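Local atomic coordinates of beta-galactosidase (Trichoderma reesei, PDB entry 3OG2), a protein that probably catalyses hydrolysis of terminal non-reducing beta-D-galactose residues in beta-D-galactosides. Residues G331-Y339 with D783-W791. Sequence-based numbering, arbitrary orientation.
Sequences GNLGHPGGY and DSTGLDENW. With GLC (alpha-D-glucopyranose), chain C.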
# COMPACT_ATOMS: atom_id res chain seq x y z
N GLY A 331 7.52 9.50 -9.58
CA GLY A 331 7.91 10.92 -9.41
C GLY A 331 8.81 11.17 -8.21
O GLY A 331 8.65 12.19 -7.55
N ASN A 332 9.75 10.29 -7.92
CA ASN A 332 10.71 10.46 -6.83
C ASN A 332 10.04 10.59 -5.47
O ASN A 332 10.70 11.09 -4.52
CB ASN A 332 11.61 11.68 -7.08
CG ASN A 332 12.34 11.55 -8.39
OD1 ASN A 332 13.07 10.56 -8.61
ND2 ASN A 332 12.19 12.56 -9.22
N LEU A 333 8.80 10.13 -5.29
CA LEU A 333 8.19 10.41 -3.95
C LEU A 333 8.75 9.50 -2.89
O LEU A 333 8.52 9.79 -1.71
CB LEU A 333 6.66 10.36 -4.05
CG LEU A 333 6.01 9.00 -4.27
CD1 LEU A 333 5.77 8.25 -2.95
CD2 LEU A 333 4.64 9.17 -4.94
N GLY A 334 9.42 8.39 -3.22
CA GLY A 334 9.88 7.44 -2.24
C GLY A 334 11.16 7.84 -1.55
O GLY A 334 11.93 8.68 -1.98
N HIS A 335 11.45 7.11 -0.42
CA HIS A 335 12.73 7.33 0.27
C HIS A 335 13.83 6.43 -0.24
O HIS A 335 13.55 5.48 -1.00
CB HIS A 335 12.50 7.10 1.80
CG HIS A 335 12.46 5.68 2.23
ND1 HIS A 335 12.91 5.31 3.49
CD2 HIS A 335 11.98 4.56 1.64
CE1 HIS A 335 12.73 4.02 3.63
NE2 HIS A 335 12.18 3.51 2.53
N PRO A 336 15.08 6.65 0.16
CA PRO A 336 16.18 5.83 -0.34
C PRO A 336 16.15 4.38 0.09
O PRO A 336 16.83 3.57 -0.56
CB PRO A 336 17.44 6.46 0.29
CG PRO A 336 17.01 7.91 0.49
CD PRO A 336 15.58 7.79 0.93
N GLY A 337 15.40 4.05 1.14
CA GLY A 337 15.31 2.67 1.62
C GLY A 337 14.40 1.77 0.81
O GLY A 337 14.18 0.61 1.23
N GLY A 338 13.84 2.31 -0.27
CA GLY A 338 13.01 1.57 -1.20
C GLY A 338 13.32 2.07 -2.61
O GLY A 338 14.11 2.98 -2.81
N TYR A 339 12.66 1.43 -3.56
CA TYR A 339 12.84 1.74 -4.98
C TYR A 339 11.50 2.15 -5.56
O TYR A 339 10.64 2.63 -4.83
CB TYR A 339 13.59 0.61 -5.67
CG TYR A 339 13.04 -0.77 -5.45
CD1 TYR A 339 13.51 -1.58 -4.37
CD2 TYR A 339 12.05 -1.29 -6.30
CE1 TYR A 339 12.97 -2.86 -4.18
CE2 TYR A 339 11.53 -2.56 -6.09
CZ TYR A 339 12.00 -3.33 -5.02
OH TYR A 339 11.48 -4.59 -4.84
N ASP A 783 23.25 11.60 -8.04
CA ASP A 783 21.84 11.23 -7.97
C ASP A 783 21.34 11.29 -6.53
O ASP A 783 22.13 11.14 -5.60
CB ASP A 783 21.59 9.77 -8.38
CG ASP A 783 20.13 9.60 -8.81
OD1 ASP A 783 19.47 10.59 -9.24
OD2 ASP A 783 19.60 8.46 -8.67
N SER A 784 20.05 11.45 -6.32
CA SER A 784 19.44 11.29 -5.02
C SER A 784 18.34 10.26 -5.12
O SER A 784 17.50 10.37 -6.05
CB SER A 784 18.82 12.60 -4.50
OG SER A 784 18.13 12.30 -3.26
N THR A 785 18.33 9.30 -4.20
CA THR A 785 17.22 8.32 -4.21
C THR A 785 16.15 8.75 -3.22
O THR A 785 15.26 7.96 -2.89
CB THR A 785 17.76 6.92 -3.91
OG1 THR A 785 18.57 7.06 -2.72
CG2 THR A 785 18.60 6.42 -5.08
N GLY A 786 16.18 9.99 -2.78
CA GLY A 786 15.12 10.57 -1.91
C GLY A 786 15.74 11.09 -0.63
O GLY A 786 16.95 10.91 -0.40
N LEU A 787 14.96 11.73 0.21
CA LEU A 787 15.45 12.18 1.51
C LEU A 787 15.10 11.11 2.55
O LEU A 787 14.08 10.39 2.42
CB LEU A 787 14.76 13.51 1.87
CG LEU A 787 15.00 14.59 0.80
CD1 LEU A 787 14.35 15.90 1.24
CD2 LEU A 787 16.49 14.77 0.54
N ASP A 788 15.96 10.96 3.54
CA ASP A 788 15.75 9.92 4.53
C ASP A 788 14.53 10.23 5.41
O ASP A 788 14.12 11.39 5.56
CB ASP A 788 16.98 9.78 5.43
CG ASP A 788 18.19 9.22 4.69
OD1 ASP A 788 18.08 8.60 3.59
OD2 ASP A 788 19.33 9.35 5.20
N GLU A 789 13.99 9.18 6.01
CA GLU A 789 13.00 9.27 7.06
C GLU A 789 13.59 9.83 8.36
O GLU A 789 14.80 10.09 8.49
CB GLU A 789 12.38 7.86 7.31
CG GLU A 789 11.46 7.47 6.16
CD GLU A 789 11.00 6.03 6.30
OE1 GLU A 789 11.84 5.17 6.78
OE2 GLU A 789 9.85 5.73 5.94
N ASN A 790 12.68 10.07 9.32
CA ASN A 790 13.03 10.69 10.60
C ASN A 790 12.27 9.99 11.70
O ASN A 790 11.54 10.57 12.51
CB ASN A 790 12.66 12.19 10.55
CG ASN A 790 13.50 13.00 11.53
OD1 ASN A 790 14.47 13.62 11.11
ND2 ASN A 790 13.16 13.02 12.83
N TRP A 791 12.48 8.65 11.75
CA TRP A 791 11.67 7.81 12.62
C TRP A 791 11.98 7.99 14.08
O TRP A 791 11.12 7.73 14.94
CB TRP A 791 11.81 6.32 12.23
CG TRP A 791 10.78 5.52 12.98
CD1 TRP A 791 9.48 5.31 12.62
CD2 TRP A 791 10.98 4.82 14.21
NE1 TRP A 791 8.86 4.54 13.55
CE2 TRP A 791 9.74 4.21 14.54
CE3 TRP A 791 12.13 4.70 15.02
CZ2 TRP A 791 9.59 3.46 15.69
CZ3 TRP A 791 11.97 3.93 16.18
CH2 TRP A 791 10.72 3.35 16.47
C1 GLC C . 15.09 -0.47 8.69
C2 GLC C . 14.09 -0.77 9.78
C3 GLC C . 12.87 0.11 9.87
C4 GLC C . 13.16 1.55 9.46
C5 GLC C . 13.86 1.51 8.09
C6 GLC C . 13.78 2.83 7.42
O2 GLC C . 13.67 -2.11 9.71
O3 GLC C . 12.40 0.07 11.21
O4 GLC C . 11.97 2.31 9.34
O5 GLC C . 15.12 0.88 8.24
O6 GLC C . 14.72 3.30 6.54
O HOH W 1 14.78 6.48 5.17
O HOH W 2 14.40 5.50 -3.99
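Thr785 meets the flank of Pro336 with its hydroxyl: OG1 lies 3.3 Å from Pro336 CB, held by a hydrogen bond to the carbonyl of Ser736. The carbonyl of Thr785 faces the same residue, its O 3.4 Å from Pro336 CA in a CH...O contact, and water 2 can donate to that oxygen or to Gly338 O, with more acceptors around it than protons. Next comes Gly786, whose N donates to Ser784 OG at 3.1 Å in an ST turn. The Gly786 backbone passes close against Gly334 and His335; its angles (phi 123°, psi extended) suit glycine, and Gly334 O leaves no room for a CB. Its carbonyl O lies 3.1 Å from Pro336 CG, while Leu787 O reaches CD of the same ring. Asp788 then crosses Pro336 at about a right angle and lays OD1 3.4 Å from CG; this oxygen is also salt-bridged to Arg802. The proline is thus rimmed by oxygens, yet no direct hydrogen bond joins the two loops.

Glu789 completes the run. Its extended chain brings the carboxylate obliquely to the His335 imidazole, the planes 46° apart; OE1 comes 3.5 Å from His335 ND1, at a poor angle for a hydrogen bond. Water 1 links them instead, 2.8 Å from His335 ND1 and accepting from Glu789 N. With His335 CG between its backbone N and carbonyl carbon (chi1 79°), the ring folds back over its own turn, Gly337 N against one face. Glu789 OE2 accepts from Glu122 N, and OE1 lies 3.1 Å from C6 of a glucose in a protein-attached glycan, not a bound substrate. The join, between a type I turn in the loop after barrel strand 318-321 and an all-beta domain loop, borders the galactose site at Asn120 and Glu122 in this family 35 TIM barrel.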